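Local coordinates for protein Exo-beta-1,4-mannosidase (Rhizomucor miehei, PDB 4LYP) that probably removes mannose units from the non-reducing ends of beta-1,4-linked mannosides as a secreted family 5 glycoside hydrolase, with some capacity for transglycosylation, at residues Glu35-Ile41 and Pro259-Val263; Met116-Pro120 and Tyr162-Ile166. One frame throughout, in Å; residues are numbered along the deposited sequence.

Contact 1: Glu35-Ile41 and Pro259-Val263; sequences EFAFVKI and PKHLV
Phe38 and His261 face each other with CA atoms 7.1 Å apart, Lys40 and Leu262 with 6.7 Å, and no direct hydrogen bond crosses between the two backbones. In this TIM barrel, 259-263 leads from helix 244-257 into the start of barrel strand 262-264, so 35-41, which runs into a short antiparallel strand paired with 48-50, lies at the N-terminal end of the barrel. Packing and water do the joining. Leu262 sends its branches two ways: CD1 lies against CG1 of Val39, while CD2 packs on CG1 of Ile41 at 3.7 Å. Val39 CG1 is put there by standing opposite the backbone N (chi1 180°), its side chain crossing that of Leu262 at about a right angle. Nearer the start of both segments, the Phe38 ring takes Lys260 CB over one face, a CH-pi contact 4.1 Å from the centroid. The imidazole of His261 approaches the rim of the same phenyl ring, NE2 being 3.5 Å from Phe38 CE1 with the planes at 53°; its NE2 is hydrogen-bonded to Asp227 O, outside this contact, which helps hold the ring. The salt bridge from Glu35 OE2 to Lys260 NZ is doubtful in detail: its modelled length is implausibly short and Lys260 has two conformers. Water is surer ground. One molecule donates to both Glu35 OE1 and Lys260 O, and another lies between Val39 O and Leu262 N. Behind this surface, a type I turn from Glu35 to Phe38 is tied by Lys40, whose ammonium group bonds to Phe38 O in the carbonyl plane, on a lone pair. Glu35 O is gripped twice, by Lys40 NZ (2.8 Å) and Phe38 N (3.1 Å), arriving from opposite faces of its plane.

Contact 2: Met116-Pro120 and Tyr162-Ile166; sequences MMPQP and YVAWI
Trp165 projects from helix 158-167 and lodges its indole in the bend made by Met117, Pro118, Gln119 and Pro120. Both partners are beta-alpha excursions of the TIM barrel: 116-120 belongs to the long loop between strand 95-99 and helix 125-140, and helix 158-167 follows strand 144-148, so the contact fastens one loop to its neighbour beside the C-terminal ends of the strands. The flat indole is the bump and the irregular loop supplies the hollow. Pro120 covers one face, its CD lying 3.7 Å from the centroid of the six-membered ring and only 15° off the normal, a CH-pi contact, while CG lies over the CD2-CE3 side of the same ring, 3.6 Å from Trp165 CD2. Along the outer edge of the indole two backbone oxygens come up near the ring plane, Pro118 O beside CZ2 among them. A smaller bump goes the other way. The methyl CE of Met117 enters the notch between the two helix side chains, 3.8 Å from Trp165 CZ3 and 3.7 Å from Tyr162 OH. It gets there because the thioether chain runs extended as far as SD and then bends at its last torsion (chi3 74°). Within the helix, Trp165 CZ3 sits over one face of Tyr162, toward the rim of that ring, giving the notch its second wall. Phe191 meets Tyr162 edge-to-face, tying the tyrosine to helix 181-193, and Glu103 touches both Tyr162 and Trp165. At the far corner of the indole, Met117 O stands in the ring plane, 3.6 Å from Trp165 CH2.

Contact 1 and contact 2 sit toward opposite ends of the barrel strands, illustrating how one TIM barrel is finished differently at each end. Their centres are 30 Å apart and their nearest atoms about 14 Å, so neither touches the other; along the chain, 116-120 and 162-166 both fall between the halves of contact 1. Contact 1 has a bound guanidine about 9 Å from the side chain of Ile41, probably the one held by the pocket that includes Lys46 and Gly47. A second guanidine, bound by Trp153, Glu238, Trp293, Asn296 and Glu416, probably marks the active-site pocket; Trp153 lies in the same loop region after strand 144-148 that carries helix 158-167 of contact 2.

Contact 1: Glu35-Ile41 and Pro259-Val263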
ATOM      1  N   GLU A  35     -21.447  13.956   6.899  1.00 26.21           N
ATOM      2  CA  GLU A  35     -20.479  13.142   6.195  1.00 19.72           C
ATOM      3  C   GLU A  35     -19.724  13.968   5.163  1.00 16.64           C
ATOM      4  O   GLU A  35     -19.058  13.406   4.312  1.00 14.96           O
ATOM      5  CB  GLU A  35     -21.147  11.912   5.587  1.00 21.02           C
ATOM      6  CG  GLU A  35     -21.837  11.114   6.725  1.00 25.90           C
ATOM      7  CD  GLU A  35     -22.602   9.898   6.259  1.00 30.04           C
ATOM      8  OE1 GLU A  35     -22.290   9.296   5.186  1.00 24.64           O
ATOM      9  OE2 GLU A  35     -23.571   9.529   7.008  1.00 36.61           O
ATOM     10  N   PHE A  36     -19.663  15.271   5.355  1.00 16.98           N
ATOM     11  CA  PHE A  36     -18.937  16.160   4.409  1.00 16.49           C
ATOM     12  C   PHE A  36     -17.441  15.814   4.197  1.00 13.60           C
ATOM     13  O   PHE A  36     -16.924  15.900   3.094  1.00 14.16           O
ATOM     14  CB  PHE A  36     -19.108  17.612   4.908  1.00 18.27           C
ATOM     15  CG  PHE A  36     -18.824  18.682   3.896  1.00 19.64           C
ATOM     16  CD1 PHE A  36     -19.478  18.764   2.682  1.00 19.61           C
ATOM     17  CD2 PHE A  36     -17.975  19.709   4.271  1.00 23.07           C
ATOM     18  CE1 PHE A  36     -19.250  19.860   1.828  1.00 22.51           C
ATOM     19  CE2 PHE A  36     -17.735  20.788   3.448  1.00 24.41           C
ATOM     20  CZ  PHE A  36     -18.360  20.832   2.216  1.00 22.77           C
ATOM     21  N   ALA A  37     -16.803  15.400   5.271  1.00 12.33           N
ATOM     22  CA  ALA A  37     -15.389  15.095   5.309  1.00 12.82           C
ATOM     23  C   ALA A  37     -15.036  13.709   4.844  1.00 10.00           C
ATOM     24  O   ALA A  37     -13.841  13.386   4.682  1.00 10.86           O
ATOM     25  CB  ALA A  37     -14.843  15.346   6.723  1.00 15.30           C
ATOM     26  N   PHE A  38     -16.036  12.842   4.576  1.00 10.92           N
ATOM     27  CA  PHE A  38     -15.697  11.499   4.079  1.00 10.74           C
ATOM     28  C   PHE A  38     -15.372  11.598   2.613  1.00  9.50           C
ATOM     29  O   PHE A  38     -16.089  12.253   1.822  1.00 11.48           O
ATOM     30  CB  PHE A  38     -16.857  10.532   4.298  1.00 11.23           C
ATOM     31  CG  PHE A  38     -17.016  10.137   5.746  1.00 10.58           C
ATOM     32  CD1 PHE A  38     -16.486   8.932   6.244  1.00 11.10           C
ATOM     33  CD2 PHE A  38     -17.656  10.976   6.658  1.00 13.31           C
ATOM     34  CE1 PHE A  38     -16.537   8.620   7.563  1.00 12.01           C
ATOM     35  CE2 PHE A  38     -17.710  10.625   8.002  1.00 13.95           C
ATOM     36  CZ  PHE A  38     -17.204   9.404   8.438  1.00 12.21           C
ATOM     37  N   VAL A  39     -14.346  10.849   2.194  1.00  9.10           N
ATOM     38  CA  VAL A  39     -14.049  10.762   0.745  1.00  9.43           C
ATOM     39  C   VAL A  39     -15.133   9.912   0.120  1.00  8.73           C
ATOM     40  O   VAL A  39     -15.531   8.869   0.661  1.00  9.51           O
ATOM     41  CB  VAL A  39     -12.639  10.160   0.529  1.00  8.58           C
ATOM     42  CG1 VAL A  39     -12.367  10.072  -0.972  1.00  9.54           C
ATOM     43  CG2 VAL A  39     -11.594  10.971   1.221  1.00 10.24           C
ATOM     44  N   LYS A  40     -15.599  10.338  -1.080  1.00  8.92           N
ATOM     45  CA  LYS A  40     -16.719   9.663  -1.754  1.00  9.79           C
ATOM     46  C   LYS A  40     -16.333   9.479  -3.203  1.00  9.28           C
ATOM     47  O   LYS A  40     -15.361  10.077  -3.700  1.00  9.13           O
ATOM     48  CB  LYS A  40     -17.998  10.532  -1.694  1.00 11.22           C
ATOM     49  CG  LYS A  40     -18.328  10.941  -0.288  1.00 13.86           C
ATOM     50  CD  LYS A  40     -19.524  11.899  -0.216  1.00 14.30           C
ATOM     51  CE  LYS A  40     -19.670  12.470   1.220  1.00 15.85           C
ATOM     52  NZ  LYS A  40     -18.566  13.504   1.555  1.00 16.50           N
ATOM     53  N   ILE A  41     -17.119   8.690  -3.920  1.00  9.33           N
ATOM     54  CA  ILE A  41     -16.996   8.639  -5.392  1.00  9.83           C
ATOM     55  C   ILE A  41     -17.917   9.754  -5.926  1.00 11.07           C
ATOM     56  O   ILE A  41     -19.071   9.878  -5.514  1.00 13.93           O
ATOM     57  CB  ILE A  41     -17.431   7.272  -5.958  1.00  9.48           C
ATOM     58  CG1 ILE A  41     -16.754   6.110  -5.229  1.00 10.59           C
ATOM     59  CG2 ILE A  41     -17.206   7.262  -7.503  1.00 11.08           C
ATOM     60  CD1 ILE A  41     -15.237   6.180  -5.363  1.00 10.08           C
ATOM     61  N   PRO A 259     -20.391   1.532   6.735  1.00 11.12           N
ATOM     62  CA  PRO A 259     -21.133   1.976   5.562  1.00 12.06           C
ATOM     63  C   PRO A 259     -20.788   3.378   5.075  1.00 11.05           C
ATOM     64  O   PRO A 259     -21.116   3.693   3.930  1.00 13.10           O
ATOM     65  CB  PRO A 259     -22.603   1.923   5.994  1.00 15.74           C
ATOM     66  CG  PRO A 259     -22.596   1.390   7.327  1.00 21.61           C
ATOM     67  CD  PRO A 259     -21.253   1.084   7.846  1.00 13.34           C
ATOM     68  N   LYS A 260     -20.080   4.183   5.879  1.00 11.50           N
ATOM     69  CA  LYS A 260     -19.715   5.511   5.426  0.70 11.23           C
ATOM     70  C   LYS A 260     -18.458   5.545   4.551  1.00 10.20           C
ATOM     71  O   LYS A 260     -18.166   6.589   3.984  1.00 11.04           O
ATOM     72  CB  LYS A 260     -19.467   6.426   6.628  0.70 12.34           C
ATOM     73  CG  LYS A 260     -20.748   6.625   7.475  0.70 13.67           C
ATOM     74  CD  LYS A 260     -20.484   7.434   8.720  0.70 17.64           C
ATOM     75  CE  LYS A 260     -21.798   7.714   9.489  0.70 21.73           C
ATOM     76  NZ  LYS A 260     -22.817   8.275   8.571  0.70 35.84           N
ATOM     77  N   HIS A 261     -17.712   4.425   4.475  1.00 10.25           N
ATOM     78  CA  HIS A 261     -16.383   4.421   3.827  1.00  9.28           C
ATOM     79  C   HIS A 261     -16.374   3.729   2.488  1.00  8.38           C
ATOM     80  O   HIS A 261     -17.090   2.742   2.255  1.00  9.37           O
ATOM     81  CB  HIS A 261     -15.421   3.708   4.782  1.00  9.71           C
ATOM     82  CG  HIS A 261     -14.942   4.567   5.909  1.00  8.28           C
ATOM     83  ND1 HIS A 261     -14.788   4.074   7.185  1.00  8.57           N
ATOM     84  CD2 HIS A 261     -14.477   5.860   5.907  1.00  8.73           C
ATOM     85  CE1 HIS A 261     -14.280   5.035   7.940  1.00  9.10           C
ATOM     86  NE2 HIS A 261     -14.056   6.144   7.179  1.00  8.69           N
ATOM     87  N   LEU A 262     -15.475   4.185   1.664  1.00  8.58           N
ATOM     88  CA  LEU A 262     -15.113   3.498   0.420  1.00  8.43           C
ATOM     89  C   LEU A 262     -14.417   2.156   0.686  1.00  8.18           C
ATOM     90  O   LEU A 262     -13.774   1.984   1.735  1.00  8.02           O
ATOM     91  CB  LEU A 262     -14.212   4.394  -0.413  1.00  8.89           C
ATOM     92  CG  LEU A 262     -14.797   5.745  -0.788  1.00  9.10           C
ATOM     93  CD1 LEU A 262     -13.761   6.569  -1.590  1.00 11.55           C
ATOM     94  CD2 LEU A 262     -16.119   5.587  -1.573  1.00 11.86           C
ATOM     95  N   VAL A 263     -14.517   1.270  -0.298  1.00  7.78           N
ATOM     96  CA  VAL A 263     -13.887  -0.042  -0.260  1.00  8.18           C
ATOM     97  C   VAL A 263     -13.078  -0.235  -1.504  1.00  8.24           C
ATOM     98  O   VAL A 263     -13.539   0.034  -2.646  1.00  8.33           O
ATOM     99  CB  VAL A 263     -14.938  -1.162  -0.068  1.00  8.35           C
ATOM    100  CG1 VAL A 263     -14.269  -2.540  -0.013  1.00  8.88           C
ATOM    101  CG2 VAL A 263     -15.749  -0.909   1.186  1.00  9.92           C
TER
HETATM  102  O   HOH W   1     -20.114   8.765   3.628  1.00 21.63           O
HETATM  103  O   HOH W   2     -14.682   7.094   2.712  1.00 10.82           O
HETATM  104  O   HOH W   3     -17.700   7.260   1.365  1.00 13.30           O

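Contact 2: Met116-Pro120 and Tyr162-Ile166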
ATOM      1  N   MET A 116       0.900  -7.145  14.960  1.00  7.90           N
ATOM      2  CA  MET A 116      -0.322  -6.597  15.564  1.00  8.43           C
ATOM      3  C   MET A 116      -1.206  -7.692  16.218  1.00  7.70           C
ATOM      4  O   MET A 116      -1.822  -7.481  17.239  1.00  7.91           O
ATOM      5  CB  MET A 116      -1.083  -5.875  14.446  1.00  8.88           C
ATOM      6  CG  MET A 116      -2.310  -5.118  14.835  1.00  9.08           C
ATOM      7  SD  MET A 116      -3.211  -4.655  13.364  1.00  8.22           S
ATOM      8  CE  MET A 116      -4.265  -3.362  14.048  1.00 10.07           C
ATOM      9  N   MET A 117      -1.253  -8.836  15.506  1.00  7.68           N
ATOM     10  CA  MET A 117      -2.160  -9.935  15.900  1.00  7.90           C
ATOM     11  C   MET A 117      -1.310 -11.224  15.951  1.00  7.42           C
ATOM     12  O   MET A 117      -1.237 -12.011  15.003  1.00  7.76           O
ATOM     13  CB  MET A 117      -3.305 -10.059  14.946  1.00  7.78           C
ATOM     14  CG  MET A 117      -4.363 -11.022  15.443  1.00  9.64           C
ATOM     15  SD  MET A 117      -5.876 -11.142  14.469  1.00  9.38           S
ATOM     16  CE  MET A 117      -5.340 -12.066  13.040  1.00 12.16           C
ATOM     17  N   PRO A 118      -0.661 -11.463  17.116  1.00  8.06           N
ATOM     18  CA  PRO A 118       0.251 -12.610  17.207  1.00  8.34           C
ATOM     19  C   PRO A 118      -0.414 -14.003  17.112  1.00  8.29           C
ATOM     20  O   PRO A 118       0.230 -14.949  16.670  1.00  9.69           O
ATOM     21  CB  PRO A 118       0.990 -12.421  18.595  1.00  9.19           C
ATOM     22  CG  PRO A 118       0.037 -11.472  19.332  1.00 10.49           C
ATOM     23  CD  PRO A 118      -0.483 -10.534  18.246  1.00  9.21           C
ATOM     24  N   GLN A 119      -1.684 -14.075  17.498  1.00  9.25           N
ATOM     25  CA  GLN A 119      -2.501 -15.285  17.301  1.00 10.17           C
ATOM     26  C   GLN A 119      -3.875 -14.756  16.928  1.00  9.75           C
ATOM     27  O   GLN A 119      -4.242 -13.642  17.281  1.00  9.61           O
ATOM     28  CB  GLN A 119      -2.610 -16.116  18.647  1.00 14.20           C
ATOM     29  CG  GLN A 119      -1.302 -16.633  19.152  1.00 18.50           C
ATOM     30  CD  GLN A 119      -1.494 -17.458  20.419  1.00 21.22           C
ATOM     31  OE1 GLN A 119      -1.529 -16.922  21.483  1.00 23.60           O
ATOM     32  NE2 GLN A 119      -1.644 -18.770  20.260  1.00 36.69           N
ATOM     33  N   PRO A 120      -4.730 -15.578  16.297  1.00 10.12           N
ATOM     34  CA  PRO A 120      -6.063 -15.077  15.900  1.00 11.26           C
ATOM     35  C   PRO A 120      -6.839 -14.466  17.032  1.00 10.31           C
ATOM     36  O   PRO A 120      -7.007 -15.147  18.072  1.00 11.59           O
ATOM     37  CB  PRO A 120      -6.748 -16.321  15.317  1.00 13.24           C
ATOM     38  CG  PRO A 120      -5.598 -17.175  14.840  1.00 12.26           C
ATOM     39  CD  PRO A 120      -4.525 -16.971  15.882  1.00 11.99           C
ATOM     40  N   TYR A 162      -2.583 -17.076   7.746  1.00  7.43           N
ATOM     41  CA  TYR A 162      -3.933 -17.593   8.068  1.00  7.96           C
ATOM     42  C   TYR A 162      -4.041 -19.058   7.674  1.00  7.36           C
ATOM     43  O   TYR A 162      -4.626 -19.875   8.428  1.00  8.93           O
ATOM     44  CB  TYR A 162      -5.031 -16.771   7.411  1.00  8.19           C
ATOM     45  CG  TYR A 162      -5.329 -15.433   8.021  1.00  7.47           C
ATOM     46  CD1 TYR A 162      -4.652 -14.278   7.649  1.00  9.04           C
ATOM     47  CD2 TYR A 162      -6.290 -15.285   9.013  1.00  9.63           C
ATOM     48  CE1 TYR A 162      -4.954 -13.047   8.169  1.00  9.32           C
ATOM     49  CE2 TYR A 162      -6.620 -14.052   9.531  1.00  9.69           C
ATOM     50  CZ  TYR A 162      -5.979 -12.913   9.091  1.00  8.60           C
ATOM     51  OH  TYR A 162      -6.405 -11.722   9.559  1.00  9.15           O
ATOM     52  N   VAL A 163      -3.529 -19.441   6.496  1.00  7.67           N
ATOM     53  CA  VAL A 163      -3.533 -20.828   6.082  1.00  8.28           C
ATOM     54  C   VAL A 163      -2.781 -21.686   7.072  1.00  8.64           C
ATOM     55  O   VAL A 163      -3.252 -22.769   7.459  1.00 10.15           O
ATOM     56  CB  VAL A 163      -3.013 -20.982   4.633  1.00  9.12           C
ATOM     57  CG1 VAL A 163      -2.804 -22.465   4.281  1.00 10.06           C
ATOM     58  CG2 VAL A 163      -3.960 -20.300   3.637  1.00  9.30           C
ATOM     59  N   ALA A 164      -1.598 -21.239   7.530  1.00  9.11           N
ATOM     60  CA  ALA A 164      -0.851 -21.997   8.535  1.00 10.11           C
ATOM     61  C   ALA A 164      -1.661 -22.157   9.805  1.00  9.05           C
ATOM     62  O   ALA A 164      -1.607 -23.236  10.465  1.00 11.91           O
ATOM     63  CB  ALA A 164       0.458 -21.263   8.827  1.00 10.33           C
ATOM     64  N   TRP A 165      -2.322 -21.107  10.269  1.00  9.33           N
ATOM     65  CA  TRP A 165      -3.186 -21.249  11.445  1.00 10.67           C
ATOM     66  C   TRP A 165      -4.264 -22.277  11.254  1.00 10.12           C
ATOM     67  O   TRP A 165      -4.495 -23.086  12.158  1.00 14.35           O
ATOM     68  CB  TRP A 165      -3.764 -19.926  11.807  1.00 10.07           C
ATOM     69  CG  TRP A 165      -2.840 -18.976  12.553  1.00  9.44           C
ATOM     70  CD1 TRP A 165      -1.882 -19.300  13.451  1.00  9.98           C
ATOM     71  CD2 TRP A 165      -2.881 -17.527  12.510  1.00  8.54           C
ATOM     72  NE1 TRP A 165      -1.282 -18.161  13.971  1.00  9.97           N
ATOM     73  CE2 TRP A 165      -1.885 -17.049  13.429  1.00  9.47           C
ATOM     74  CE3 TRP A 165      -3.671 -16.593  11.829  1.00  9.62           C
ATOM     75  CZ2 TRP A 165      -1.706 -15.697  13.675  1.00  9.77           C
ATOM     76  CZ3 TRP A 165      -3.488 -15.253  12.121  1.00 10.01           C
ATOM     77  CH2 TRP A 165      -2.498 -14.804  13.029  1.00 10.52           C
ATOM     78  N   ILE A 166      -4.913 -22.310  10.104  1.00  8.96           N
ATOM     79  CA  ILE A 166      -5.996 -23.252   9.915  1.00 10.19           C
ATOM     80  C   ILE A 166      -5.515 -24.674   9.778  1.00 11.17           C
ATOM     81  O   ILE A 166      -6.116 -25.594  10.348  1.00 13.42           O
ATOM     82  CB  ILE A 166      -6.846 -22.822   8.657  1.00 10.61           C
ATOM     83  CG1 ILE A 166      -7.482 -21.437   8.862  1.00 11.93           C
ATOM     84  CG2 ILE A 166      -7.925 -23.917   8.372  1.00 12.22           C
ATOM     85  CD1 ILE A 166      -8.275 -21.292  10.147  1.00 13.87           C
TER